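Local coordinates for tubulin-like protein CetZ1 (Haloferax volcanii, PDB 4B46), which controls cell shape as a GTP-binding, tubulin-like cytoskeletal protein and is essential for developing the rod-shaped cells needed for efficient swimming, at residues H266-I271 / N307-E312; A300-H305 / P335-V340. One frame throughout, in Å; residues are numbered along the deposited sequence.

Interaction 1: H266-I271 / N307-E312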
# COMPACT_ATOMS: atom_id res chain seq x y z
N HIS A 266 33.03 -1.48 -5.15
CA HIS A 266 32.34 -0.42 -4.44
C HIS A 266 30.84 -0.49 -4.72
O HIS A 266 30.03 -0.58 -3.80
CB HIS A 266 32.89 0.95 -4.84
CG HIS A 266 33.62 0.95 -6.15
ND1 HIS A 266 34.97 0.70 -6.25
CD2 HIS A 266 33.19 1.18 -7.41
CE1 HIS A 266 35.34 0.77 -7.52
NE2 HIS A 266 34.28 1.06 -8.24
N THR A 267 30.49 -0.47 -6.00
CA THR A 267 29.10 -0.59 -6.41
C THR A 267 28.41 -1.83 -5.82
O THR A 267 27.32 -1.73 -5.26
CB THR A 267 28.98 -0.59 -7.95
OG1 THR A 267 29.31 0.70 -8.45
CG2 THR A 267 27.57 -0.93 -8.38
N THR A 268 29.07 -2.98 -5.93
CA THR A 268 28.49 -4.23 -5.46
C THR A 268 28.24 -4.19 -3.95
O THR A 268 27.14 -4.51 -3.49
CB THR A 268 29.36 -5.45 -5.83
OG1 THR A 268 29.51 -5.51 -7.25
CG2 THR A 268 28.71 -6.75 -5.37
N ASN A 269 29.25 -3.76 -3.20
CA ASN A 269 29.13 -3.68 -1.74
C ASN A 269 28.09 -2.67 -1.25
O ASN A 269 27.40 -2.91 -0.25
CB ASN A 269 30.49 -3.37 -1.10
CG ASN A 269 31.51 -4.47 -1.36
OD1 ASN A 269 31.15 -5.62 -1.61
ND2 ASN A 269 32.79 -4.12 -1.29
N ARG A 270 27.97 -1.54 -1.94
CA ARG A 270 26.97 -0.54 -1.59
C ARG A 270 25.57 -1.12 -1.75
O ARG A 270 24.69 -0.92 -0.92
CB ARG A 270 27.13 0.70 -2.48
CG ARG A 270 26.19 1.84 -2.14
CD ARG A 270 25.86 2.69 -3.36
NE ARG A 270 25.37 1.85 -4.45
CZ ARG A 270 26.07 1.56 -5.54
NH1 ARG A 270 27.30 2.04 -5.69
NH2 ARG A 270 25.54 0.78 -6.48
N ILE A 271 25.37 -1.86 -2.84
CA ILE A 271 24.10 -2.50 -3.11
C ILE A 271 23.76 -3.56 -2.08
O ILE A 271 22.65 -3.59 -1.55
CB ILE A 271 24.08 -3.14 -4.51
CG1 ILE A 271 23.99 -2.06 -5.59
CG2 ILE A 271 22.91 -4.12 -4.64
CD1 ILE A 271 24.01 -2.61 -7.01
N ASN A 307 24.55 -2.40 -10.61
CA ASN A 307 25.17 -3.48 -11.37
C ASN A 307 24.46 -4.81 -11.14
O ASN A 307 23.59 -4.91 -10.28
CB ASN A 307 26.69 -3.57 -11.15
CG ASN A 307 27.08 -4.05 -9.75
OD1 ASN A 307 26.25 -4.47 -8.95
ND2 ASN A 307 28.38 -4.01 -9.47
N ARG A 308 24.82 -5.83 -11.92
CA ARG A 308 24.14 -7.12 -11.82
C ARG A 308 24.61 -7.89 -10.59
O ARG A 308 23.83 -8.57 -9.93
CB ARG A 308 24.34 -7.97 -13.08
CG ARG A 308 23.53 -9.26 -13.05
CD ARG A 308 23.72 -10.14 -14.27
NE ARG A 308 22.74 -11.23 -14.27
CZ ARG A 308 22.94 -12.43 -13.75
NH1 ARG A 308 24.10 -12.73 -13.18
NH2 ARG A 308 21.98 -13.35 -13.79
N LYS A 309 25.90 -7.76 -10.28
CA LYS A 309 26.51 -8.54 -9.21
C LYS A 309 25.90 -8.26 -7.84
O LYS A 309 25.67 -9.17 -7.05
CB LYS A 309 28.02 -8.29 -9.19
CG LYS A 309 28.80 -9.22 -8.29
CD LYS A 309 30.30 -9.11 -8.57
CE LYS A 309 31.10 -10.01 -7.65
NZ LYS A 309 32.54 -10.06 -8.03
N GLY A 310 25.62 -6.99 -7.56
CA GLY A 310 25.06 -6.61 -6.28
C GLY A 310 23.69 -7.22 -6.11
O GLY A 310 23.35 -7.73 -5.04
N ILE A 311 22.92 -7.20 -7.19
CA ILE A 311 21.56 -7.71 -7.19
C ILE A 311 21.55 -9.22 -7.03
O ILE A 311 20.76 -9.76 -6.25
CB ILE A 311 20.82 -7.29 -8.48
CG1 ILE A 311 20.67 -5.76 -8.51
CG2 ILE A 311 19.47 -7.98 -8.59
CD1 ILE A 311 19.85 -5.23 -9.67
N GLU A 312 22.43 -9.90 -7.76
CA GLU A 312 22.56 -11.36 -7.62
C GLU A 312 22.98 -11.78 -6.21
O GLU A 312 22.36 -12.66 -5.62
CB GLU A 312 23.50 -11.94 -8.68
CG GLU A 312 22.89 -11.92 -10.09
CD GLU A 312 21.49 -12.53 -10.13
OE1 GLU A 312 21.37 -13.77 -9.95
OE2 GLU A 312 20.51 -11.78 -10.33
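Asn307 and Thr268 make the one polar bond of this contact: Asn307 ND2 donates to Thr268 OG1 at 2.9 Å, with an N-H...O angle of 158° and the hydroxyl close to the amide plane. The two side chains meet at about a right angle. Thr267 CG2 stands squarely over one face of the amide, 3.4 Å from both Asn307 ND2 and Asn307 CG, while Ile271 CD1 comes up to Asn307 OD1 at 3.5 Å. Farther along, Ile271 CG2 rests on bare backbone, 3.5 Å from Gly310 C. Thr268 CG2 sits 3.8 Å from Gly310 CA, and its hydroxyl is brushed by the CB of Lys309.

What positions the amide is its second job. Asn307 is the N-cap of helix 308-322, and its OD1 accepts from Gly310 N (2.9 Å), which approaches from the face opposite Thr267 CG2. With chi1 at 70°, CG lies between the backbone N and carbonyl carbon, which lets OD1 reach forward to Gly310 N while ND2 faces Thr268. The two bonds together fix the amide's rotation. Thr268 OG1 accepts from Asn307 ND2 and donates to the carbonyl Thr264 O one turn earlier, so both its roles are used. Without a side chain on Gly310 the backbones come close, Thr268 and Gly310 having their CA atoms 4.3 Å apart; the short helix axes approach to 7.9 Å at -30°.

Thr268 and Asn269 also touch Arg313 farther along helix 308-322. In the C-terminal domain of this tubulin-like fold, helix 265-280 leads to strand 294-301, and helix 308-322 then forms the crossover to the parallel strand 326-333, so the contact packs that crossover helix, at its N-terminal end, against helix 265-280.

Interaction 2: A300-H305 / P335-V340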
# COMPACT_ATOMS: atom_id res chain seq x y z
N ALA A 300 16.71 1.00 -7.08
CA ALA A 300 16.40 2.14 -7.93
C ALA A 300 17.48 3.19 -7.78
O ALA A 300 17.89 3.53 -6.67
CB ALA A 300 15.04 2.72 -7.56
N GLY A 301 17.94 3.72 -8.91
CA GLY A 301 18.97 4.74 -8.89
C GLY A 301 19.56 4.96 -10.26
O GLY A 301 19.14 4.35 -11.24
N PRO A 302 20.55 5.86 -10.34
CA PRO A 302 21.23 6.13 -11.60
C PRO A 302 21.99 4.89 -12.05
O PRO A 302 22.63 4.25 -11.21
CB PRO A 302 22.20 7.27 -11.25
CG PRO A 302 22.40 7.15 -9.78
CD PRO A 302 21.13 6.61 -9.21
N PRO A 303 21.91 4.56 -13.35
CA PRO A 303 22.51 3.36 -13.93
C PRO A 303 23.95 3.15 -13.50
O PRO A 303 24.34 2.01 -13.23
CB PRO A 303 22.43 3.63 -15.44
CG PRO A 303 22.05 5.08 -15.58
CD PRO A 303 21.25 5.39 -14.37
N GLU A 304 24.73 4.22 -13.40
CA GLU A 304 26.15 4.09 -13.11
C GLU A 304 26.43 3.57 -11.69
O GLU A 304 27.53 3.09 -11.41
CB GLU A 304 26.90 5.40 -13.37
CG GLU A 304 26.51 6.56 -12.47
CD GLU A 304 25.31 7.35 -12.98
OE1 GLU A 304 24.60 6.87 -13.89
OE2 GLU A 304 25.09 8.48 -12.47
N HIS A 305 25.44 3.66 -10.81
CA HIS A 305 25.57 3.12 -9.46
C HIS A 305 24.74 1.86 -9.26
O HIS A 305 24.36 1.53 -8.13
CB HIS A 305 25.18 4.17 -8.42
CG HIS A 305 26.09 5.36 -8.40
ND1 HIS A 305 25.73 6.58 -8.93
CD2 HIS A 305 27.35 5.51 -7.92
CE1 HIS A 305 26.73 7.44 -8.77
NE2 HIS A 305 27.72 6.82 -8.16
N PRO A 335 18.22 7.79 -14.65
CA PRO A 335 19.29 8.76 -14.91
C PRO A 335 19.03 10.07 -14.17
O PRO A 335 17.88 10.51 -14.09
CB PRO A 335 19.22 8.97 -16.43
CG PRO A 335 18.53 7.75 -16.96
CD PRO A 335 17.54 7.37 -15.89
N GLY A 336 20.09 10.67 -13.62
CA GLY A 336 19.95 11.92 -12.90
C GLY A 336 19.59 11.79 -11.43
O GLY A 336 19.63 12.77 -10.69
N ALA A 337 19.24 10.58 -11.01
CA ALA A 337 18.88 10.35 -9.61
C ALA A 337 20.10 10.52 -8.71
O ALA A 337 21.20 10.08 -9.04
CB ALA A 337 18.28 8.97 -9.43
N GLU A 338 19.90 11.17 -7.57
CA GLU A 338 21.00 11.42 -6.65
C GLU A 338 20.93 10.50 -5.43
O GLU A 338 21.74 10.59 -4.51
CB GLU A 338 21.03 12.89 -6.23
CG GLU A 338 21.30 13.84 -7.40
CD GLU A 338 20.86 15.27 -7.12
OE1 GLU A 338 20.37 15.53 -6.00
OE2 GLU A 338 20.99 16.12 -8.02
N LYS A 339 19.94 9.60 -5.45
CA LYS A 339 19.79 8.59 -4.40
C LYS A 339 19.78 7.19 -5.00
O LYS A 339 19.33 6.99 -6.13
CB LYS A 339 18.47 8.79 -3.65
CG LYS A 339 18.47 9.91 -2.63
CD LYS A 339 17.14 9.92 -1.90
CE LYS A 339 17.05 11.04 -0.88
NZ LYS A 339 15.72 11.03 -0.19
N VAL A 340 20.27 6.23 -4.23
CA VAL A 340 20.02 4.83 -4.53
C VAL A 340 19.11 4.26 -3.44
O VAL A 340 19.37 4.45 -2.25
CB VAL A 340 21.32 4.01 -4.63
CG1 VAL A 340 21.00 2.55 -4.96
CG2 VAL A 340 22.24 4.59 -5.69
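Pro302 and Ala337 meet where two loops close over one end of the C-terminal domain's mixed sheet. Strand 294-301 lies between strand 326-333, parallel to it, and strand 339-347, antiparallel to it; the chain from 326-333 to 339-347 must therefore pass across the end of strand 294-301, and residues 335-340 are mostly that passage. Pro335 and Gly336 have the backbone angles of a type II turn, Gly336 with a positive phi of 87°.

The apolar contacts centre on proline rings. Ala337 CB lies over one face of the Pro302 ring, 3.7 Å from Pro302 CD. Val340 CG2 is on the other side of the ring plane but well off to the side, beyond the CD corner, 4.2 Å from Pro302 CD. That same methyl, placed anti to the carbonyl carbon of Val340, also reaches His305 CB at 4.0 Å. Pro303 CD lies 3.9 Å from Pro335 N, the two proline rings themselves only loosely apposed.

Backbone oxygens supply the rest. Ala300 O receives a CA-H...O contact from Val340 CA at 3.3 Å, with 143° at the hydrogen; the one from Gly301 CA to Lys339 O is long, 3.6 Å, and strongly bent (121°). Ala337 O is directed at the proline ring, 3.3 Å from Pro302 CG. Conventional strand bonds lie just alongside: Ala300 pairs with Ala341, and Gly301 with Tyr332 of strand 326-333 and Ile334 just after it, so strand 294-301 is bonded on both sides.

In the turn after the strand, His305 N donates to Pro302 O at 2.9 Å. Pro302 CG lies in the plane of the His305 imidazole, at its edge.

The segments alternate along the chain, so the two contacts interlock: helix 265-280, strand 294-301, helix 308-322 and strand 339-347 each supply one side in turn. Their centres lie 13 Å apart, and residues 302-307 join them directly, running from the end of the strand in interaction 2 to the helix cap in interaction 1. At that junction helix 265-280 meets the loop, with Thr267 CG2 4.1 Å from His305 O; Leu274, farther along this helix, touches Val340. Both contacts sit toward the periphery, about 27 and 24 Å from the chain's centre measured between centres, and away from the GDP pocket.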